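Local coordinates for ESX secretion system protein EccC (Thermomonospora curvata, PDB 4NH0) that forms part of the ESX type VII secretion system, which exports proteins such as EsxA and EsxB, and is a multi-domain ATPase that might act as its translocase subunit, at residues 708-712 with 896-900; 769-775 with 802-808. All coordinates share one frame; numbering follows the deposited sequence.

Contact 1: 708-712 with 896-900; sequences PHVGS and TAPPV
Ala897 presses its methyl group against the backbone where the chain enters the outermost strand of the second FtsK domain, its CB lying 3.3 Å from His709 O and equally near Val710 O. The same residue is tied by its backbone: Ala897 N donates to Pro708 O over 3.0 Å, a bent bond (132° at the hydrogen). The two segments run almost parallel, 5° apart end to end, and illustrate how a linker can follow a sheet strand without becoming part of the sheet. Gly711, with no side chain, lets the linker pass near its backbone, Gly711 CA lying 4.0 Å from Pro898 O. That carbonyl is hydrogen-bonded to Tyr692 OH on strand 689-694, and the Pro898 ring points away from the strand segment and packs on Gln690 and Phe765.

The second tight spot is apolar. Val900 has CG1 anti to the backbone N (chi1 171°), which leaves CG2 beside that N, and Val900 CG2 meets Ser712 CB at 3.6 Å. Ser712 OG turns to another partner, Arg721 NE, and Val900 also packs on Tyr692, Arg724 and Thr725, so the valine is buried among strand and helix side chains.

The outer side is looser. Thr896 and Pro899 are solvent-exposed, and the Thr896 methyl CG2 approaches Pro708 CB no nearer than 4.4 Å.

Linkers between the FtsK domains bind to the preceding domain much as EsxB binds the third, and the seating of Val900 is consistent with this segment belonging to such an attachment. Two consecutive prolines bring no backbone N-H, and Gly711 O stands 4.2 Å from Val900 N; the linker is therefore held by one backbone bond to the strand segment, by small apolar groups and by a tyrosine hydroxyl, a chemistry of fit more than of sheet pairing.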
ATOM      1  N   PRO A 708      13.009  -8.136  12.760  1.00 47.67           N
ATOM      2  CA  PRO A 708      12.580  -8.747  14.019  1.00 66.87           C
ATOM      3  C   PRO A 708      11.073  -8.624  14.217  1.00 59.63           C
ATOM      4  O   PRO A 708      10.507  -9.286  15.085  1.00 69.89           O
ATOM      5  CB  PRO A 708      13.347  -7.948  15.073  1.00 61.94           C
ATOM      6  CG  PRO A 708      13.571  -6.621  14.439  1.00 57.71           C
ATOM      7  CD  PRO A 708      13.773  -6.896  12.978  1.00 56.11           C
ATOM      8  N   HIS A 709      10.435  -7.784  13.407  1.00 61.62           N
ATOM      9  CA  HIS A 709       8.996  -7.565  13.504  1.00 67.66           C
ATOM     10  C   HIS A 709       8.202  -8.614  12.732  1.00 58.83           C
ATOM     11  O   HIS A 709       7.052  -8.894  13.064  1.00 57.24           O
ATOM     12  CB  HIS A 709       8.634  -6.169  12.996  1.00 59.77           C
ATOM     13  CG  HIS A 709       9.279  -5.060  13.767  1.00 54.99           C
ATOM     14  ND1 HIS A 709      10.610  -4.732  13.627  1.00 59.68           N
ATOM     15  CD2 HIS A 709       8.774  -4.202  14.684  1.00 60.27           C
ATOM     16  CE1 HIS A 709      10.898  -3.720  14.424  1.00 63.04           C
ATOM     17  NE2 HIS A 709       9.802  -3.379  15.078  1.00 61.91           N
ATOM     18  N   VAL A 710       8.809  -9.191  11.700  1.00 55.06           N
ATOM     19  CA  VAL A 710       8.137 -10.222  10.921  1.00 59.42           C
ATOM     20  C   VAL A 710       8.423 -11.600  11.504  1.00 67.47           C
ATOM     21  O   VAL A 710       9.454 -11.814  12.142  1.00 74.59           O
ATOM     22  CB  VAL A 710       8.558 -10.191   9.439  1.00 55.76           C
ATOM     23  CG1 VAL A 710       8.408  -8.788   8.875  1.00 48.08           C
ATOM     24  CG2 VAL A 710       9.983 -10.678   9.277  1.00 64.35           C
ATOM     25  N   GLY A 711       7.500 -12.530  11.291  1.00 54.02           N
ATOM     26  CA  GLY A 711       7.645 -13.873  11.817  1.00 55.39           C
ATOM     27  C   GLY A 711       7.578 -14.920  10.727  1.00 64.84           C
ATOM     28  O   GLY A 711       8.062 -16.038  10.898  1.00 76.67           O
ATOM     29  N   SER A 712       6.976 -14.555   9.600  1.00 64.94           N
ATOM     30  CA  SER A 712       6.841 -15.474   8.478  1.00 50.69           C
ATOM     31  C   SER A 712       6.619 -14.742   7.162  1.00 64.19           C
ATOM     32  O   SER A 712       5.845 -13.790   7.092  1.00 62.85           O
ATOM     33  CB  SER A 712       5.690 -16.447   8.724  1.00 52.89           C
ATOM     34  OG  SER A 712       5.414 -17.207   7.562  1.00 63.67           O
ATOM     35  N   THR A 896      12.134 -11.724  19.440  1.00 63.30           N
ATOM     36  CA  THR A 896      11.661 -11.379  18.106  1.00 58.74           C
ATOM     37  C   THR A 896      10.192 -11.739  17.934  1.00 59.45           C
ATOM     38  O   THR A 896       9.519 -12.114  18.893  1.00 58.97           O
ATOM     39  CB  THR A 896      12.483 -12.091  17.017  1.00 59.74           C
ATOM     40  OG1 THR A 896      12.323 -13.508  17.145  1.00 74.28           O
ATOM     41  CG2 THR A 896      13.954 -11.739  17.146  1.00 82.24           C
ATOM     42  N   ALA A 897       9.698 -11.623  16.706  1.00 60.21           N
ATOM     43  CA  ALA A 897       8.319 -11.980  16.403  1.00 58.20           C
ATOM     44  C   ALA A 897       8.148 -13.492  16.411  1.00 64.95           C
ATOM     45  O   ALA A 897       8.957 -14.211  15.827  1.00 70.85           O
ATOM     46  CB  ALA A 897       7.903 -11.404  15.062  1.00 63.04           C
ATOM     47  N   PRO A 898       7.093 -13.977  17.080  1.00 58.27           N
ATOM     48  CA  PRO A 898       6.805 -15.412  17.173  1.00 52.94           C
ATOM     49  C   PRO A 898       6.619 -16.042  15.799  1.00 50.40           C
ATOM     50  O   PRO A 898       5.861 -15.515  14.988  1.00 57.99           O
ATOM     51  CB  PRO A 898       5.505 -15.459  17.979  1.00 46.54           C
ATOM     52  CG  PRO A 898       5.477 -14.178  18.729  1.00 49.12           C
ATOM     53  CD  PRO A 898       6.111 -13.173  17.824  1.00 54.74           C
ATOM     54  N   PRO A 899       7.306 -17.162  15.540  1.00 47.86           N
ATOM     55  CA  PRO A 899       7.242 -17.819  14.235  1.00 57.16           C
ATOM     56  C   PRO A 899       5.934 -18.570  14.036  1.00 48.21           C
ATOM     57  O   PRO A 899       5.229 -18.839  15.006  1.00 49.06           O
ATOM     58  CB  PRO A 899       8.422 -18.787  14.282  1.00 68.69           C
ATOM     59  CG  PRO A 899       8.515 -19.155  15.718  1.00 48.77           C
ATOM     60  CD  PRO A 899       8.157 -17.905  16.485  1.00 47.24           C
ATOM     61  N   VAL A 900       5.617 -18.896  12.789  1.00 50.66           N
ATOM     62  CA  VAL A 900       4.455 -19.721  12.499  1.00 40.17           C
ATOM     63  C   VAL A 900       4.827 -21.188  12.639  1.00 60.21           C
ATOM     64  O   VAL A 900       5.603 -21.718  11.844  1.00 74.92           O
ATOM     65  CB  VAL A 900       3.903 -19.459  11.089  1.00 55.10           C
ATOM     66  CG1 VAL A 900       2.833 -20.479  10.742  1.00 55.00           C
ATOM     67  CG2 VAL A 900       3.348 -18.052  10.994  1.00 54.88           C
TER

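Contact 2: 769-775 with 802-808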
ATOM      1  N   PHE A 769      -0.336  -8.237  12.217  1.00 56.10           N
ATOM      2  CA  PHE A 769      -0.714  -7.813  10.876  1.00 40.54           C
ATOM      3  C   PHE A 769      -0.559  -8.950   9.874  1.00 39.61           C
ATOM      4  O   PHE A 769       0.540  -9.464   9.669  1.00 66.43           O
ATOM      5  CB  PHE A 769       0.126  -6.613  10.438  1.00 43.68           C
ATOM      6  CG  PHE A 769      -0.116  -5.375  11.250  1.00 44.08           C
ATOM      7  CD1 PHE A 769       0.566  -5.162  12.435  1.00 51.82           C
ATOM      8  CD2 PHE A 769      -1.019  -4.419  10.825  1.00 37.22           C
ATOM      9  CE1 PHE A 769       0.344  -4.024  13.182  1.00 50.26           C
ATOM     10  CE2 PHE A 769      -1.244  -3.279  11.569  1.00 42.07           C
ATOM     11  CZ  PHE A 769      -0.562  -3.081  12.748  1.00 49.02           C
ATOM     12  N   LEU A 770      -1.668  -9.344   9.258  1.00 38.16           N
ATOM     13  CA  LEU A 770      -1.650 -10.367   8.220  1.00 41.47           C
ATOM     14  C   LEU A 770      -1.617  -9.716   6.844  1.00 54.44           C
ATOM     15  O   LEU A 770      -2.584  -9.082   6.425  1.00 59.10           O
ATOM     16  CB  LEU A 770      -2.864 -11.287   8.346  1.00 30.38           C
ATOM     17  CG  LEU A 770      -3.008 -12.368   7.277  1.00 41.79           C
ATOM     18  CD1 LEU A 770      -1.845 -13.339   7.340  1.00 39.23           C
ATOM     19  CD2 LEU A 770      -4.328 -13.102   7.434  1.00 55.69           C
ATOM     20  N   VAL A 771      -0.499  -9.872   6.143  1.00 48.59           N
ATOM     21  CA  VAL A 771      -0.307  -9.211   4.859  1.00 42.80           C
ATOM     22  C   VAL A 771      -0.473 -10.167   3.684  1.00 50.48           C
ATOM     23  O   VAL A 771       0.156 -11.223   3.634  1.00 69.36           O
ATOM     24  CB  VAL A 771       1.085  -8.561   4.774  1.00 40.23           C
ATOM     25  CG1 VAL A 771       1.214  -7.757   3.493  1.00 46.31           C
ATOM     26  CG2 VAL A 771       1.329  -7.675   5.982  1.00 36.61           C
ATOM     27  N   VAL A 772      -1.328  -9.787   2.741  1.00 53.39           N
ATOM     28  CA  VAL A 772      -1.499 -10.536   1.504  1.00 48.19           C
ATOM     29  C   VAL A 772      -1.225  -9.619   0.319  1.00 63.83           C
ATOM     30  O   VAL A 772      -1.869  -8.582   0.169  1.00 68.70           O
ATOM     31  CB  VAL A 772      -2.911 -11.133   1.387  1.00 57.28           C
ATOM     32  CG1 VAL A 772      -3.072 -11.857   0.064  1.00 58.98           C
ATOM     33  CG2 VAL A 772      -3.184 -12.074   2.547  1.00 61.49           C
ATOM     34  N   ASP A 773      -0.268 -10.001  -0.519  1.00 65.99           N
ATOM     35  CA  ASP A 773       0.187  -9.134  -1.602  1.00 65.36           C
ATOM     36  C   ASP A 773      -0.794  -9.099  -2.774  1.00 65.34           C
ATOM     37  O   ASP A 773      -1.102  -8.031  -3.296  1.00 78.00           O
ATOM     38  CB  ASP A 773       1.566  -9.577  -2.085  1.00 68.85           C
ATOM     39  CG  ASP A 773       2.366  -8.441  -2.689  1.00 80.22           C
ATOM     40  OD1 ASP A 773       1.758  -7.430  -3.094  1.00 70.14           O
ATOM     41  OD2 ASP A 773       3.607  -8.561  -2.762  1.00 96.30           O
ATOM     42  N   ASN A 774      -1.277 -10.264  -3.193  1.00 66.93           N
ATOM     43  CA  ASN A 774      -2.255 -10.331  -4.274  1.00 70.12           C
ATOM     44  C   ASN A 774      -3.468 -11.138  -3.851  1.00 74.20           C
ATOM     45  O   ASN A 774      -3.456 -12.368  -3.898  1.00 84.83           O
ATOM     46  CB  ASN A 774      -1.628 -10.937  -5.526  1.00 72.84           C
ATOM     47  CG  ASN A 774      -2.444 -10.700  -6.779  1.00 68.64           C
ATOM     48  OD1 ASN A 774      -3.663 -10.544  -6.729  1.00 66.15           O
ATOM     49  ND2 ASN A 774      -1.768 -10.682  -7.921  1.00 82.11           N
ATOM     50  N   TRP A 775      -4.516 -10.432  -3.442  1.00 64.28           N
ATOM     51  CA  TRP A 775      -5.729 -11.065  -2.945  1.00 67.12           C
ATOM     52  C   TRP A 775      -6.382 -11.953  -3.996  1.00 69.68           C
ATOM     53  O   TRP A 775      -6.992 -12.968  -3.665  1.00 82.19           O
ATOM     54  CB  TRP A 775      -6.719 -10.003  -2.476  1.00 65.16           C
ATOM     55  CG  TRP A 775      -7.975 -10.574  -1.909  1.00 62.74           C
ATOM     56  CD1 TRP A 775      -9.176 -10.697  -2.540  1.00 67.64           C
ATOM     57  CD2 TRP A 775      -8.156 -11.108  -0.594  1.00 53.12           C
ATOM     58  NE1 TRP A 775     -10.096 -11.272  -1.699  1.00 63.31           N
ATOM     59  CE2 TRP A 775      -9.493 -11.533  -0.497  1.00 62.13           C
ATOM     60  CE3 TRP A 775      -7.317 -11.266   0.512  1.00 58.43           C
ATOM     61  CZ2 TRP A 775     -10.011 -12.106   0.660  1.00 60.58           C
ATOM     62  CZ3 TRP A 775      -7.833 -11.833   1.659  1.00 58.10           C
ATOM     63  CH2 TRP A 775      -9.166 -12.249   1.724  1.00 66.77           C
ATOM     64  N   HIS A 802      -5.026  -7.225  12.594  1.00 48.41           N
ATOM     65  CA  HIS A 802      -5.236  -6.395  11.418  1.00 46.73           C
ATOM     66  C   HIS A 802      -4.967  -7.182  10.145  1.00 47.81           C
ATOM     67  O   HIS A 802      -4.098  -8.051  10.118  1.00 51.02           O
ATOM     68  CB  HIS A 802      -4.330  -5.162  11.452  1.00 50.08           C
ATOM     69  CG  HIS A 802      -4.359  -4.415  12.747  1.00 46.77           C
ATOM     70  ND1 HIS A 802      -4.972  -3.189  12.885  1.00 57.34           N
ATOM     71  CD2 HIS A 802      -3.836  -4.712  13.960  1.00 47.00           C
ATOM     72  CE1 HIS A 802      -4.834  -2.767  14.129  1.00 61.42           C
ATOM     73  NE2 HIS A 802      -4.149  -3.673  14.802  1.00 50.52           N
ATOM     74  N   VAL A 803      -5.714  -6.874   9.092  1.00 58.42           N
ATOM     75  CA  VAL A 803      -5.416  -7.420   7.776  1.00 56.23           C
ATOM     76  C   VAL A 803      -4.895  -6.312   6.870  1.00 64.25           C
ATOM     77  O   VAL A 803      -5.401  -5.190   6.883  1.00 64.29           O
ATOM     78  CB  VAL A 803      -6.649  -8.097   7.131  1.00 56.52           C
ATOM     79  CG1 VAL A 803      -7.051  -9.332   7.918  1.00 57.37           C
ATOM     80  CG2 VAL A 803      -7.813  -7.127   7.026  1.00 53.67           C
ATOM     81  N   VAL A 804      -3.856  -6.624   6.108  1.00 64.43           N
ATOM     82  CA  VAL A 804      -3.324  -5.693   5.124  1.00 50.28           C
ATOM     83  C   VAL A 804      -3.352  -6.368   3.762  1.00 55.62           C
ATOM     84  O   VAL A 804      -2.438  -7.107   3.402  1.00 69.14           O
ATOM     85  CB  VAL A 804      -1.894  -5.246   5.467  1.00 42.92           C
ATOM     86  CG1 VAL A 804      -1.391  -4.250   4.437  1.00 45.91           C
ATOM     87  CG2 VAL A 804      -1.851  -4.638   6.858  1.00 28.79           C
ATOM     88  N   LEU A 805      -4.420  -6.118   3.014  1.00 59.71           N
ATOM     89  CA  LEU A 805      -4.662  -6.830   1.769  1.00 59.46           C
ATOM     90  C   LEU A 805      -4.431  -5.947   0.551  1.00 71.90           C
ATOM     91  O   LEU A 805      -4.770  -4.764   0.556  1.00 71.36           O
ATOM     92  CB  LEU A 805      -6.085  -7.380   1.753  1.00 62.23           C
ATOM     93  CG  LEU A 805      -6.486  -8.142   3.016  1.00 58.56           C
ATOM     94  CD1 LEU A 805      -7.955  -8.508   2.975  1.00 46.91           C
ATOM     95  CD2 LEU A 805      -5.628  -9.380   3.186  1.00 58.83           C
ATOM     96  N   SER A 806      -3.856  -6.532  -0.491  1.00 71.75           N
ATOM     97  CA  SER A 806      -3.615  -5.811  -1.732  1.00 65.76           C
ATOM     98  C   SER A 806      -4.042  -6.633  -2.941  1.00 64.51           C
ATOM     99  O   SER A 806      -3.956  -7.860  -2.934  1.00 73.65           O
ATOM    100  CB  SER A 806      -2.142  -5.426  -1.854  1.00 66.81           C
ATOM    101  OG  SER A 806      -1.871  -4.863  -3.125  1.00 71.45           O
ATOM    102  N   SER A 807      -4.505  -5.942  -3.976  1.00 68.13           N
ATOM    103  CA  SER A 807      -4.925  -6.590  -5.210  1.00 77.37           C
ATOM    104  C   SER A 807      -4.843  -5.610  -6.374  1.00 87.22           C
ATOM    105  O   SER A 807      -4.393  -4.477  -6.208  1.00 85.11           O
ATOM    106  CB  SER A 807      -6.344  -7.139  -5.077  1.00 75.65           C
ATOM    107  OG  SER A 807      -6.742  -7.812  -6.257  1.00 82.13           O
ATOM    108  N   ASN A 808      -5.279  -6.047  -7.550  1.00 87.42           N
ATOM    109  CA  ASN A 808      -5.250  -5.195  -8.731  1.00 78.08           C
ATOM    110  C   ASN A 808      -6.427  -4.228  -8.768  1.00 76.87           C
ATOM    111  O   ASN A 808      -6.245  -3.015  -8.859  1.00 78.00           O
ATOM    112  CB  ASN A 808      -5.233  -6.045 -10.001  1.00 87.86           C
ATOM    113  CG  ASN A 808      -3.953  -6.842 -10.150  1.00 96.09           C
ATOM    114  OD1 ASN A 808      -2.952  -6.341 -10.661  1.00 81.00           O
ATOM    115  ND2 ASN A 808      -3.979  -8.092  -9.703  1.00103.86           N
TER
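Ser806 O draws in two groups: Trp775 N bonds to Ser806 O at 2.7 Å, and Asn774 CA lies 3.3 Å from the same oxygen in a weaker CA-H...O contact. The carbonyl thus holds the start of helix 775-781, where the chain leaves its strand to begin the beta-alpha-beta crossover between neighbouring parallel strands of this P-loop ATPase sheet. Behind it the pairing is regular. Leu770 N reaches His802 O, Leu770 O takes Val804 N at 2.8 Å in a nearly straight bond (177° at the hydrogen), Val772 N meets Val804 O, and Ser806 N meets Val772 O.

At the far end the Phe769 and His802 rings form an offset stack, centroids 4.5 Å apart and planes at 16°. Phe769 CE2 lies over a face of the imidazole, while Val804 CG2 stands at the phenyl edge. Imidazole nitrogens bonded to Asp767 and Gly657 fix the turn of His802. Trimming Phe769 to an alanine would probably leave the imidazole with its polar bonds but no stacking partner, and a gap beside Val804.

The opposite end faces the nucleotide. The side chain of Asp773 lies about 4 Å from the bound magnesium, as expected of a Walker B aspartate, and Ser806 touches Lys669 of the P-loop. Beside Val772, Leu805, its CG anti to the carbonyl carbon (chi1 -49°) and the chain then extended, sets both methyls at Trp775, CD1 3.6 Å from CZ3.

In the fold
Both contacts belong to the sheet of the second FtsK domain, contact 2 nested in the loop that contact 1 closes, with centres about 17 Å apart. Contact 2 is core: it joins two inner strands, buries 678 Å² and relies on regular backbone bonds, with rings at one end and ATP-site residues at the other. Contact 1, with 283 Å², lies at the outermost strand, partly open to solvent, and its partner is proline-rich. Strand 689-694 stands between them; Phe691 bonds through its backbone to His709 and Gly711, while its ring meets that of Phe769. Sheet pairing thus builds the interior, while a single backbone bond and small apolar groups seat the linker at the edge.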